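Colicin-B (Escherichia coli, PDB 1RH1) kills Escherichia coli and closely related bacteria by forming channels that depolarise the cytoplasmic membrane and dissipate the cell's energy. Local coordinates at residues P120-F125 and N253-G258; F125-P130 and T179-I184; K361-Y366 and L445-W450; D367-S372 and G494-D499. All coordinates share one frame; numbering follows the deposited sequence.

Contact 1: P120-F125 and N253-G258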
loop_
_atom_site.group_PDB
_atom_site.type_symbol
_atom_site.label_atom_id
_atom_site.label_comp_id
_atom_site.label_asym_id
_atom_site.label_seq_id
_atom_site.Cartn_x
_atom_site.Cartn_y
_atom_site.Cartn_z
ATOM N N PRO A 120 8.606 -0.019 -0.724
ATOM C CA PRO A 120 9.970 0.288 -1.080
ATOM C C PRO A 120 10.945 -0.183 -0.007
ATOM O O PRO A 120 10.519 -0.627 1.060
ATOM C CB PRO A 120 9.917 1.764 -1.296
ATOM C CG PRO A 120 9.005 2.218 -0.222
ATOM C CD PRO A 120 7.915 1.199 -0.345
ATOM N N ALA A 121 12.242 -0.197 -0.295
ATOM C CA ALA A 121 13.238 -0.614 0.670
ATOM C C ALA A 121 14.133 0.588 0.921
ATOM O O ALA A 121 14.318 1.427 0.032
ATOM C CB ALA A 121 14.059 -1.743 0.112
ATOM N N ALA A 122 14.721 0.703 2.112
ATOM C CA ALA A 122 15.482 1.886 2.424
ATOM C C ALA A 122 16.770 1.604 3.132
ATOM O O ALA A 122 16.857 0.649 3.888
ATOM C CB ALA A 122 14.665 2.798 3.308
ATOM N N VAL A 123 17.774 2.431 2.855
ATOM C CA VAL A 123 19.019 2.412 3.583
ATOM C C VAL A 123 19.458 3.853 3.908
ATOM O O VAL A 123 19.600 4.684 3.021
ATOM C CB VAL A 123 20.100 1.684 2.744
ATOM C CG1 VAL A 123 21.378 1.625 3.578
ATOM C CG2 VAL A 123 19.731 0.230 2.424
ATOM N N SER A 124 19.696 4.230 5.168
ATOM C CA SER A 124 20.110 5.582 5.543
ATOM C C SER A 124 21.491 6.045 5.089
ATOM O O SER A 124 22.409 5.234 5.092
ATOM C CB SER A 124 20.058 5.732 7.067
ATOM O OG SER A 124 20.948 4.824 7.703
ATOM N N PHE A 125 21.661 7.327 4.721
ATOM C CA PHE A 125 22.972 7.861 4.419
ATOM C C PHE A 125 23.401 9.036 5.338
ATOM O O PHE A 125 24.576 9.418 5.431
ATOM C CB PHE A 125 22.985 8.229 2.920
ATOM C CG PHE A 125 22.067 9.307 2.378
ATOM C CD1 PHE A 125 22.478 10.639 2.387
ATOM C CD2 PHE A 125 20.813 8.972 1.882
ATOM C CE1 PHE A 125 21.631 11.626 1.909
ATOM C CE2 PHE A 125 19.978 9.968 1.409
ATOM C CZ PHE A 125 20.388 11.289 1.428
ATOM N N ASN A 253 22.275 -0.060 7.086
ATOM C CA ASN A 253 21.399 -1.218 7.033
ATOM C C ASN A 253 20.082 -1.305 6.276
ATOM O O ASN A 253 19.196 -0.471 6.360
ATOM C CB ASN A 253 21.175 -1.605 8.485
ATOM C CG ASN A 253 22.448 -1.753 9.333
ATOM O OD1 ASN A 253 23.584 -1.718 8.858
ATOM N ND2 ASN A 253 22.310 -1.905 10.650
ATOM N N TYR A 254 19.899 -2.383 5.543
ATOM C CA TYR A 254 18.712 -2.623 4.751
ATOM C C TYR A 254 17.441 -2.830 5.573
ATOM O O TYR A 254 17.128 -3.870 6.172
ATOM C CB TYR A 254 19.022 -3.825 3.877
ATOM C CG TYR A 254 18.011 -4.199 2.807
ATOM C CD1 TYR A 254 17.789 -3.380 1.706
ATOM C CD2 TYR A 254 17.347 -5.398 2.924
ATOM C CE1 TYR A 254 16.899 -3.779 0.718
ATOM C CE2 TYR A 254 16.457 -5.801 1.943
ATOM C CZ TYR A 254 16.236 -4.994 0.844
ATOM O OH TYR A 254 15.363 -5.422 -0.139
ATOM N N VAL A 255 16.687 -1.748 5.599
ATOM C CA VAL A 255 15.430 -1.745 6.323
ATOM C C VAL A 255 14.227 -1.511 5.414
ATOM O O VAL A 255 14.350 -1.307 4.211
ATOM C CB VAL A 255 15.459 -0.648 7.438
ATOM C CG1 VAL A 255 16.539 -1.011 8.431
ATOM C CG2 VAL A 255 15.700 0.747 6.866
ATOM N N GLU A 256 13.040 -1.565 6.002
ATOM C CA GLU A 256 11.825 -1.218 5.310
ATOM C C GLU A 256 11.670 0.289 5.378
ATOM O O GLU A 256 12.030 0.909 6.387
ATOM C CB GLU A 256 10.658 -1.880 5.989
ATOM C CG GLU A 256 9.330 -1.473 5.387
ATOM C CD GLU A 256 8.108 -2.141 5.979
ATOM O OE1 GLU A 256 7.062 -2.013 5.364
ATOM O OE2 GLU A 256 8.166 -2.771 7.033
ATOM N N ALA A 257 11.109 0.871 4.314
ATOM C CA ALA A 257 10.881 2.308 4.258
ATOM C C ALA A 257 9.724 2.747 5.140
ATOM O O ALA A 257 8.943 1.904 5.599
ATOM C CB ALA A 257 10.572 2.754 2.841
ATOM N N GLY A 258 9.637 4.073 5.358
ATOM C CA GLY A 258 8.616 4.660 6.192
ATOM C C GLY A 258 7.211 4.530 5.639
ATOM O O GLY A 258 6.982 4.236 4.476
#

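Contact 2: F125-P130 and T179-I184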
loop_
_atom_site.group_PDB
_atom_site.type_symbol
_atom_site.label_atom_id
_atom_site.label_comp_id
_atom_site.label_asym_id
_atom_site.label_seq_id
_atom_site.Cartn_x
_atom_site.Cartn_y
_atom_site.Cartn_z
ATOM N N PHE A 125 21.661 7.327 4.721
ATOM C CA PHE A 125 22.972 7.861 4.419
ATOM C C PHE A 125 23.401 9.036 5.338
ATOM O O PHE A 125 24.576 9.418 5.431
ATOM C CB PHE A 125 22.985 8.229 2.920
ATOM C CG PHE A 125 22.067 9.307 2.378
ATOM C CD1 PHE A 125 22.478 10.639 2.387
ATOM C CD2 PHE A 125 20.813 8.972 1.882
ATOM C CE1 PHE A 125 21.631 11.626 1.909
ATOM C CE2 PHE A 125 19.978 9.968 1.409
ATOM C CZ PHE A 125 20.388 11.289 1.428
ATOM N N ALA A 126 22.453 9.607 6.105
ATOM C CA ALA A 126 22.709 10.637 7.117
ATOM C C ALA A 126 21.627 10.587 8.168
ATOM O O ALA A 126 20.461 10.352 7.852
ATOM C CB ALA A 126 22.658 12.032 6.581
ATOM N N ARG A 127 22.076 10.789 9.418
ATOM C CA ARG A 127 21.279 10.802 10.652
ATOM C C ARG A 127 21.102 12.226 11.141
ATOM O O ARG A 127 22.063 12.983 11.215
ATOM C CB ARG A 127 21.975 10.010 11.754
ATOM C CG ARG A 127 21.187 9.860 13.055
ATOM C CD ARG A 127 21.908 9.007 14.084
ATOM N NE ARG A 127 23.208 9.582 14.391
ATOM C CZ ARG A 127 23.430 10.346 15.471
ATOM N NH1 ARG A 127 22.458 10.610 16.346
ATOM N NH2 ARG A 127 24.622 10.928 15.646
ATOM N N LEU A 128 19.873 12.590 11.487
ATOM C CA LEU A 128 19.537 13.930 11.932
ATOM C C LEU A 128 19.227 14.214 13.417
ATOM O O LEU A 128 18.334 13.649 14.072
ATOM C CB LEU A 128 18.370 14.387 11.071
ATOM C CG LEU A 128 18.616 15.072 9.746
ATOM C CD1 LEU A 128 19.597 14.356 8.845
ATOM C CD2 LEU A 128 17.280 15.156 9.108
ATOM N N GLU A 129 20.004 15.162 13.944
ATOM C CA GLU A 129 19.814 15.663 15.295
ATOM C C GLU A 129 18.573 16.523 15.257
ATOM O O GLU A 129 18.433 17.287 14.296
ATOM C CB GLU A 129 20.947 16.531 15.732
ATOM C CG GLU A 129 22.224 15.727 15.723
ATOM C CD GLU A 129 23.473 16.496 16.119
ATOM O OE1 GLU A 129 24.451 15.859 16.520
ATOM O OE2 GLU A 129 23.478 17.726 16.020
ATOM N N PRO A 130 17.650 16.435 16.234
ATOM C CA PRO A 130 16.362 17.109 16.183
ATOM C C PRO A 130 16.515 18.602 16.264
ATOM O O PRO A 130 17.422 19.111 16.913
ATOM C CB PRO A 130 15.597 16.531 17.329
ATOM C CG PRO A 130 16.672 16.171 18.321
ATOM C CD PRO A 130 17.786 15.641 17.454
ATOM N N THR A 179 13.880 8.822 16.008
ATOM C CA THR A 179 14.921 9.706 15.484
ATOM C C THR A 179 14.837 9.716 13.949
ATOM O O THR A 179 14.757 8.647 13.332
ATOM C CB THR A 179 16.357 9.255 15.980
ATOM O OG1 THR A 179 17.171 9.020 14.828
ATOM C CG2 THR A 179 16.343 8.014 16.851
ATOM N N GLN A 180 14.834 10.911 13.321
ATOM C CA GLN A 180 14.692 11.042 11.871
ATOM C C GLN A 180 16.007 10.862 11.124
ATOM O O GLN A 180 17.036 11.452 11.449
ATOM C CB GLN A 180 14.088 12.417 11.545
ATOM C CG GLN A 180 13.976 12.893 10.100
ATOM C CD GLN A 180 13.643 14.371 10.028
ATOM O OE1 GLN A 180 12.549 14.753 9.669
ATOM N NE2 GLN A 180 14.516 15.290 10.375
ATOM N N TYR A 181 15.937 9.998 10.111
ATOM C CA TYR A 181 17.045 9.674 9.225
ATOM C C TYR A 181 16.874 10.221 7.813
ATOM O O TYR A 181 15.770 10.620 7.460
ATOM C CB TYR A 181 17.161 8.183 9.158
ATOM C CG TYR A 181 17.761 7.643 10.424
ATOM C CD1 TYR A 181 16.980 7.395 11.548
ATOM C CD2 TYR A 181 19.131 7.397 10.444
ATOM C CE1 TYR A 181 17.577 6.899 12.700
ATOM C CE2 TYR A 181 19.728 6.897 11.597
ATOM C CZ TYR A 181 18.940 6.656 12.709
ATOM O OH TYR A 181 19.546 6.174 13.842
ATOM N N MET A 182 17.925 10.315 6.995
ATOM C CA MET A 182 17.744 10.587 5.577
ATOM C C MET A 182 18.259 9.367 4.837
ATOM O O MET A 182 19.381 8.924 5.082
ATOM C CB MET A 182 18.504 11.832 5.178
ATOM C CG MET A 182 17.787 13.045 5.746
ATOM S SD MET A 182 17.489 14.307 4.505
ATOM C CE MET A 182 16.517 13.338 3.398
ATOM N N ALA A 183 17.416 8.808 3.963
ATOM C CA ALA A 183 17.665 7.540 3.304
ATOM C C ALA A 183 17.477 7.498 1.815
ATOM O O ALA A 183 16.912 8.419 1.242
ATOM C CB ALA A 183 16.750 6.486 3.824
ATOM N N ILE A 184 17.922 6.412 1.170
ATOM C CA ILE A 184 17.673 6.195 -0.245
ATOM C C ILE A 184 16.673 5.073 -0.393
ATOM O O ILE A 184 16.929 3.942 -0.009
ATOM C CB ILE A 184 18.990 5.860 -0.986
ATOM C CG1 ILE A 184 18.648 5.517 -2.413
ATOM C CG2 ILE A 184 19.754 4.748 -0.302
ATOM C CD1 ILE A 184 19.873 5.111 -3.212
#

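Contact 3: K361-Y366 and L445-W450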
loop_
_atom_site.group_PDB
_atom_site.type_symbol
_atom_site.label_atom_id
_atom_site.label_comp_id
_atom_site.label_asym_id
_atom_site.label_seq_id
_atom_site.Cartn_x
_atom_site.Cartn_y
_atom_site.Cartn_z
ATOM N N LYS A 361 -17.591 -8.783 -1.001
ATOM C CA LYS A 361 -19.039 -8.895 -1.053
ATOM C C LYS A 361 -19.604 -9.399 0.274
ATOM O O LYS A 361 -18.901 -9.791 1.222
ATOM C CB LYS A 361 -19.423 -9.819 -2.210
ATOM C CG LYS A 361 -18.919 -9.289 -3.558
ATOM C CD LYS A 361 -19.084 -10.283 -4.708
ATOM C CE LYS A 361 -18.170 -9.943 -5.899
ATOM N NZ LYS A 361 -17.833 -11.145 -6.656
ATOM N N THR A 362 -20.928 -9.318 0.310
ATOM C CA THR A 362 -21.719 -9.581 1.499
ATOM C C THR A 362 -22.650 -10.762 1.291
ATOM O O THR A 362 -23.301 -10.736 0.243
ATOM C CB THR A 362 -22.478 -8.268 1.787
ATOM O OG1 THR A 362 -21.444 -7.344 2.094
ATOM C CG2 THR A 362 -23.496 -8.311 2.921
ATOM N N ILE A 363 -22.819 -11.762 2.183
ATOM C CA ILE A 363 -23.755 -12.843 1.844
ATOM C C ILE A 363 -25.172 -12.312 1.777
ATOM O O ILE A 363 -25.426 -11.226 2.298
ATOM C CB ILE A 363 -23.794 -14.058 2.853
ATOM C CG1 ILE A 363 -23.969 -13.615 4.281
ATOM C CG2 ILE A 363 -22.505 -14.851 2.723
ATOM C CD1 ILE A 363 -24.152 -14.831 5.169
ATOM N N ARG A 364 -26.097 -13.024 1.119
ATOM C CA ARG A 364 -27.477 -12.577 1.046
ATOM C C ARG A 364 -28.146 -12.524 2.408
ATOM O O ARG A 364 -27.622 -13.040 3.395
ATOM C CB ARG A 364 -28.306 -13.479 0.157
ATOM C CG ARG A 364 -28.027 -13.340 -1.339
ATOM C CD ARG A 364 -29.358 -13.319 -2.088
ATOM N NE ARG A 364 -30.054 -14.566 -1.884
ATOM C CZ ARG A 364 -31.304 -14.806 -2.254
ATOM N NH1 ARG A 364 -32.068 -13.895 -2.858
ATOM N NH2 ARG A 364 -31.769 -16.030 -2.050
ATOM N N SER A 365 -29.288 -11.851 2.514
ATOM C CA SER A 365 -29.930 -11.787 3.808
ATOM C C SER A 365 -30.534 -13.132 4.146
ATOM O O SER A 365 -30.825 -13.945 3.278
ATOM C CB SER A 365 -31.038 -10.769 3.808
ATOM O OG SER A 365 -32.216 -11.293 3.200
ATOM N N TYR A 366 -30.697 -13.297 5.447
ATOM C CA TYR A 366 -31.396 -14.375 6.135
ATOM C C TYR A 366 -32.763 -14.619 5.514
ATOM O O TYR A 366 -33.036 -15.743 5.113
ATOM C CB TYR A 366 -31.577 -14.008 7.624
ATOM C CG TYR A 366 -31.234 -12.529 7.944
ATOM C CD1 TYR A 366 -32.078 -11.457 7.566
ATOM C CD2 TYR A 366 -29.995 -12.245 8.540
ATOM C CE1 TYR A 366 -31.671 -10.131 7.772
ATOM C CE2 TYR A 366 -29.580 -10.927 8.748
ATOM C CZ TYR A 366 -30.415 -9.874 8.362
ATOM O OH TYR A 366 -29.965 -8.571 8.558
ATOM N N LEU A 445 -29.493 -19.637 9.925
ATOM C CA LEU A 445 -29.436 -18.619 10.956
ATOM C C LEU A 445 -28.095 -18.564 11.673
ATOM O O LEU A 445 -27.622 -17.505 12.055
ATOM C CB LEU A 445 -30.591 -18.910 11.911
ATOM C CG LEU A 445 -31.182 -17.907 12.892
ATOM C CD1 LEU A 445 -31.517 -16.591 12.207
ATOM C CD2 LEU A 445 -32.422 -18.559 13.521
ATOM N N GLU A 446 -27.455 -19.700 11.863
ATOM C CA GLU A 446 -26.145 -19.793 12.473
ATOM C C GLU A 446 -25.122 -19.120 11.579
ATOM O O GLU A 446 -24.183 -18.508 12.093
ATOM C CB GLU A 446 -25.810 -21.277 12.672
ATOM C CG GLU A 446 -24.445 -21.697 13.221
ATOM C CD GLU A 446 -24.108 -21.318 14.652
ATOM O OE1 GLU A 446 -22.928 -21.068 14.903
ATOM O OE2 GLU A 446 -24.999 -21.286 15.512
ATOM N N VAL A 447 -25.311 -19.195 10.244
ATOM C CA VAL A 447 -24.351 -18.632 9.294
ATOM C C VAL A 447 -24.437 -17.118 9.368
ATOM O O VAL A 447 -23.406 -16.441 9.420
ATOM C CB VAL A 447 -24.642 -19.100 7.845
ATOM C CG1 VAL A 447 -23.468 -18.703 6.980
ATOM C CG2 VAL A 447 -24.820 -20.604 7.754
ATOM N N GLU A 448 -25.675 -16.602 9.423
ATOM C CA GLU A 448 -25.886 -15.177 9.601
ATOM C C GLU A 448 -25.315 -14.702 10.930
ATOM O O GLU A 448 -24.626 -13.680 10.952
ATOM C CB GLU A 448 -27.367 -14.870 9.527
ATOM C CG GLU A 448 -27.900 -15.153 8.106
ATOM C CD GLU A 448 -27.576 -14.188 6.943
ATOM O OE1 GLU A 448 -28.122 -14.409 5.862
ATOM O OE2 GLU A 448 -26.819 -13.219 7.089
ATOM N N SER A 449 -25.507 -15.468 12.015
ATOM C CA SER A 449 -24.922 -15.180 13.315
ATOM C C SER A 449 -23.448 -14.877 13.212
ATOM O O SER A 449 -22.996 -13.904 13.807
ATOM C CB SER A 449 -24.992 -16.328 14.268
ATOM O OG SER A 449 -26.324 -16.736 14.485
ATOM N N TRP A 450 -22.714 -15.662 12.410
ATOM C CA TRP A 450 -21.280 -15.483 12.247
ATOM C C TRP A 450 -20.934 -14.141 11.683
ATOM O O TRP A 450 -19.974 -13.539 12.165
ATOM C CB TRP A 450 -20.655 -16.470 11.302
ATOM C CG TRP A 450 -20.772 -17.913 11.719
ATOM C CD1 TRP A 450 -20.960 -18.326 13.009
ATOM C CD2 TRP A 450 -20.666 -18.942 10.848
ATOM N NE1 TRP A 450 -20.968 -19.631 12.967
ATOM C CE2 TRP A 450 -20.797 -20.037 11.693
ATOM C CE3 TRP A 450 -20.475 -19.089 9.484
ATOM C CZ2 TRP A 450 -20.736 -21.320 11.166
ATOM C CZ3 TRP A 450 -20.416 -20.372 8.968
ATOM C CH2 TRP A 450 -20.546 -21.477 9.801
#

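Contact 4: D367-S372 and G494-D499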
loop_
_atom_site.group_PDB
_atom_site.type_symbol
_atom_site.label_atom_id
_atom_site.label_comp_id
_atom_site.label_asym_id
_atom_site.label_seq_id
_atom_site.Cartn_x
_atom_site.Cartn_y
_atom_site.Cartn_z
ATOM N N ASP A 367 -33.615 -13.582 5.375
ATOM C CA ASP A 367 -34.967 -13.709 4.826
ATOM C C ASP A 367 -34.916 -14.011 3.330
ATOM O O ASP A 367 -35.807 -14.712 2.843
ATOM C CB ASP A 367 -35.800 -12.411 5.072
ATOM C CG ASP A 367 -36.158 -12.017 6.531
ATOM O OD1 ASP A 367 -37.331 -11.818 6.873
ATOM O OD2 ASP A 367 -35.250 -11.868 7.346
ATOM N N ASP A 368 -33.886 -13.562 2.581
ATOM C CA ASP A 368 -33.734 -13.852 1.154
ATOM C C ASP A 368 -33.249 -15.253 0.878
ATOM O O ASP A 368 -33.753 -15.893 -0.035
ATOM C CB ASP A 368 -32.751 -12.915 0.506
ATOM C CG ASP A 368 -33.213 -11.474 0.304
ATOM O OD1 ASP A 368 -32.492 -10.718 -0.348
ATOM O OD2 ASP A 368 -34.277 -11.082 0.786
ATOM N N ALA A 369 -32.251 -15.727 1.643
ATOM C CA ALA A 369 -31.714 -17.093 1.552
ATOM C C ALA A 369 -32.761 -18.117 1.922
ATOM O O ALA A 369 -32.960 -19.081 1.191
ATOM C CB ALA A 369 -30.540 -17.362 2.503
ATOM N N MET A 370 -33.467 -17.907 3.034
ATOM C CA MET A 370 -34.519 -18.820 3.436
ATOM C C MET A 370 -35.704 -18.768 2.508
ATOM O O MET A 370 -36.496 -19.693 2.517
ATOM C CB MET A 370 -34.988 -18.517 4.840
ATOM C CG MET A 370 -34.037 -19.074 5.888
ATOM S SD MET A 370 -33.897 -20.863 5.888
ATOM C CE MET A 370 -35.593 -21.253 6.149
ATOM N N SER A 371 -35.890 -17.746 1.692
ATOM C CA SER A 371 -36.966 -17.869 0.733
ATOM C C SER A 371 -36.475 -18.781 -0.401
ATOM O O SER A 371 -37.253 -19.559 -0.970
ATOM C CB SER A 371 -37.369 -16.475 0.209
ATOM O OG SER A 371 -36.370 -15.730 -0.485
ATOM N N SER A 372 -35.162 -18.738 -0.692
ATOM C CA SER A 372 -34.598 -19.564 -1.739
ATOM C C SER A 372 -34.597 -21.009 -1.355
ATOM O O SER A 372 -35.159 -21.803 -2.104
ATOM C CB SER A 372 -33.181 -19.212 -2.063
ATOM O OG SER A 372 -33.209 -18.149 -2.986
ATOM N N GLY A 494 -25.719 -21.908 -2.516
ATOM C CA GLY A 494 -26.321 -21.096 -3.565
ATOM C C GLY A 494 -27.091 -19.893 -3.039
ATOM O O GLY A 494 -26.801 -18.749 -3.408
ATOM N N ALA A 495 -28.026 -20.211 -2.129
ATOM C CA ALA A 495 -28.910 -19.256 -1.476
ATOM C C ALA A 495 -28.262 -18.054 -0.791
ATOM O O ALA A 495 -28.908 -17.027 -0.661
ATOM C CB ALA A 495 -29.744 -19.986 -0.444
ATOM N N PHE A 496 -27.009 -18.146 -0.339
ATOM C CA PHE A 496 -26.287 -17.042 0.265
ATOM C C PHE A 496 -25.606 -16.192 -0.783
ATOM O O PHE A 496 -25.002 -15.164 -0.460
ATOM C CB PHE A 496 -25.201 -17.548 1.257
ATOM C CG PHE A 496 -25.780 -17.949 2.614
ATOM C CD1 PHE A 496 -25.826 -19.290 2.989
ATOM C CD2 PHE A 496 -26.321 -16.969 3.460
ATOM C CE1 PHE A 496 -26.419 -19.639 4.196
ATOM C CE2 PHE A 496 -26.913 -17.330 4.668
ATOM C CZ PHE A 496 -26.964 -18.665 5.033
ATOM N N ILE A 497 -25.666 -16.621 -2.047
ATOM C CA ILE A 497 -24.950 -15.925 -3.104
ATOM C C ILE A 497 -25.943 -15.390 -4.100
ATOM O O ILE A 497 -25.969 -14.199 -4.410
ATOM C CB ILE A 497 -23.949 -16.867 -3.852
ATOM C CG1 ILE A 497 -23.054 -17.667 -2.919
ATOM C CG2 ILE A 497 -23.065 -15.972 -4.705
ATOM C CD1 ILE A 497 -22.034 -18.561 -3.598
ATOM N N ASP A 498 -26.800 -16.286 -4.560
ATOM C CA ASP A 498 -27.712 -15.885 -5.588
ATOM C C ASP A 498 -28.912 -16.786 -5.671
ATOM O O ASP A 498 -28.805 -17.968 -5.363
ATOM C CB ASP A 498 -26.958 -15.904 -6.888
ATOM C CG ASP A 498 -27.433 -14.879 -7.888
ATOM O OD1 ASP A 498 -26.575 -14.138 -8.360
ATOM O OD2 ASP A 498 -28.630 -14.813 -8.189
ATOM N N ASP A 499 -30.051 -16.253 -6.114
ATOM C CA ASP A 499 -31.234 -17.071 -6.303
ATOM C C ASP A 499 -31.134 -17.773 -7.649
ATOM O O ASP A 499 -31.823 -18.778 -7.839
ATOM C CB ASP A 499 -32.505 -16.202 -6.244
ATOM C CG ASP A 499 -33.821 -16.966 -6.387
ATOM O OD1 ASP A 499 -34.206 -17.694 -5.470
ATOM O OD2 ASP A 499 -34.463 -16.831 -7.430
#

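Contact 1: P120-F125 and N253-G258
Ala122 N donates to Val255 O over 2.9 Å, almost straight at the hydrogen (174°), and Val255 N returns a bond of the same length, 2.9 Å, to Ala122 O. Together they close one hydrogen-bonded antiparallel pair. Ala121 and Glu256 make the next, non-hydrogen-bonded pair, where the side chains diverge. The strands 121-124 and 253-256 are turned well away from exact antiparallel, their directions 136° apart. Across the two segments these two pairs are the only beta bridges.

Alanine suits positions 121 and 122 because Tyr254, Val255 and Ala257 pack directly on their methyls. Ala122 CB sits 4.2 Å from Val255 CG2 on one face of the sheet, and beyond it Ala257 CB packs 3.5 Å from Pro120 CG. On the other face Tyr254, with CG anti to its backbone N (chi1 -172°), lays its ring alongside the strand: CE1 comes 3.5 Å from Ala121 CB, while Val123 CG2 lies 4.2 Å from CD1 at the ring edge. The ring also touches Leu106 of helix 99-110, and its hydroxyl is hydrogen-bonded to Gly113 O. Glu256 turns away from strand 121-124 to form a salt bridge with Arg119.

Two backbone bonds thus fix the register, apolar groups pack on both faces, and the polar ends of Tyr254 and Glu256 find partners beyond the pairing.

Contact 2: F125-P130 and T179-I184
A classic beta bulge interrupts the pairing of strands 121-128 and 179-186 inside the antiparallel sheet: Phe125 and Ala126 both stand opposite Met182, whose carbonyl faces two N-H groups. Phe125 N reaches Met182 O at 2.8 Å, whereas the bond from Ala126 N to the same oxygen is weak at 3.3 Å. Met182 N returns a bond to Ala126 O at 2.7 Å, closing the bulge; past it, Leu128 N bonds Gln180 O at 3.1 Å.

A chi1 of 64°, with CG between the backbone N and the carbonyl carbon, sets the Phe125 ring against strand 179-184. Met182 CB rests above one face, offset toward the rim, and Ile184 N lies in plane at the edge. Met182 shares its side of the sheet with Ala126, and its CG meets Leu128 CD1 at 3.8 Å; a flexible thioether suits this irregular apolar surface. On the other face Arg127 carries its methylenes across Tyr181, Arg127 CG being 3.6 Å from Tyr181 CE2. The guanidinium plane makes 58° with the ring, which excludes a parallel stack, and NE instead forms a salt bridge with Glu250.

The main chain therefore supplies the polar grip, Ala126, Leu128 and Met182 give an apolar patch, and the arginine serves in two ways, hydrocarbon against the tyrosine and charge toward the glutamate.

Contact 3: K361-Y366 and L445-W450
Glu448 carries most of this contact, projecting from helix 445-450 toward the loop that leads into helix 366-376. A bend at chi2 (-74°) folds its carboxylate against the start of that helix. Glu448 OE1 ends 2.8 Å from Tyr366 N, but the angle is too poor for a hydrogen bond. The same OE1 of Glu448 is also 2.9 Å from Arg364 O; two acceptors this close would be eased if the carboxylate were protonated, although at this resolution the separation alone cannot settle the matter.

Tyr366 crosses Glu448 at about a right angle. CD2 of the Tyr366 ring lies 3.5 Å from Glu448 CD, the ring and carboxylate planes are 56° apart, and Glu448 CB comes in at the ring edge. The phenol thus shields the glutamate's hydrocarbon and carboxyl carbon from one side. Ile363 works from another, sliding past Glu448 in the opposite sense: CG1 lies between the backbone N and the carbonyl carbon (chi1 51°), which sends Ile363 CD1 to 3.7 Å from Glu448 OE2 and 4.3 Å from Val447 CG1. A branched, apolar residue fits here, because Phe496 and Leu461 also touch it.

Next to Tyr366, Ser365 holds the N-cap position, its OG accepting from Asp368 N. The motif is a serine N-cap at the start of helix 366-376. Glu448 of a second helix packs beside it, within the compact helical bundle characteristic of colicin pore-forming domains.

Contact 4: D367-S372 and G494-D499
Ala369 and Ala495 form the tight part of the contact: Ala369 CA is 4.7 Å from Ala495 CA, and Ala369 CB is 4.0 Å from Ala495 CB. Alanine suits both positions because a methyl group lets the backbones approach this closely: Ala369 CA lies 3.6 Å from Ala495 O in a CA-H...O contact. Ala369 CB also lies 4.2 Å from Phe496 CE2, above the ring plane and offset toward its rim, and Ser372 CB meets Ala495 CB at 3.9 Å, so this part is largely apolar.

One turn along, the packing gives way to a polar link. Ser372 OG, anti to its carbonyl carbon (chi1 -85°), donates to Asp499 OD1 over 2.7 Å and uses the anti lone pair, the one turned away from OD2. Asp499 holds its CG anti to the backbone N (chi1 -178°), which extends the carboxylate across to the helix; OD2 forms a salt bridge with Lys375, so the two oxygens are tied to different residues of helix 366-376.

On the loose side, Asp367 and Ser371 are exposed and touch nothing of 494-499. Ser371 turns inward to its own helix instead, its OG bonded to Asp368 O at 2.7 Å.

The contact thus sets helix 366-376 against the end of helix 479-495 and the turn that follows, where Arg364 NE bonds Ala495 O, while Phe496 reaches Met444 and Val447 of helix 441-452 and Ile497 packs on helix 342-357.

Overall arrangement
The four contacts fall into two pairs. Contacts 1 and 2, with centres about 11 Å apart, share Phe125 and strand 121-128 of one antiparallel sheet, and Val123 O probably bonds Ile184 N between them at 3.0 Å; contact 2 is nested within the loop closed by contact 1. Contacts 3 and 4 lie in the pore-forming domain, their centres about 10 Å apart and their segments alternating along the chain. Arg364 joins them, its N 2.9 Å from Phe496 O in a probable hydrogen bond. The pairs are far apart, contacts 2 and 4 being separated by about 58 Å between centres, on opposite sides of the chain's centre. The long helix 291-340 runs between the two regions in sequence.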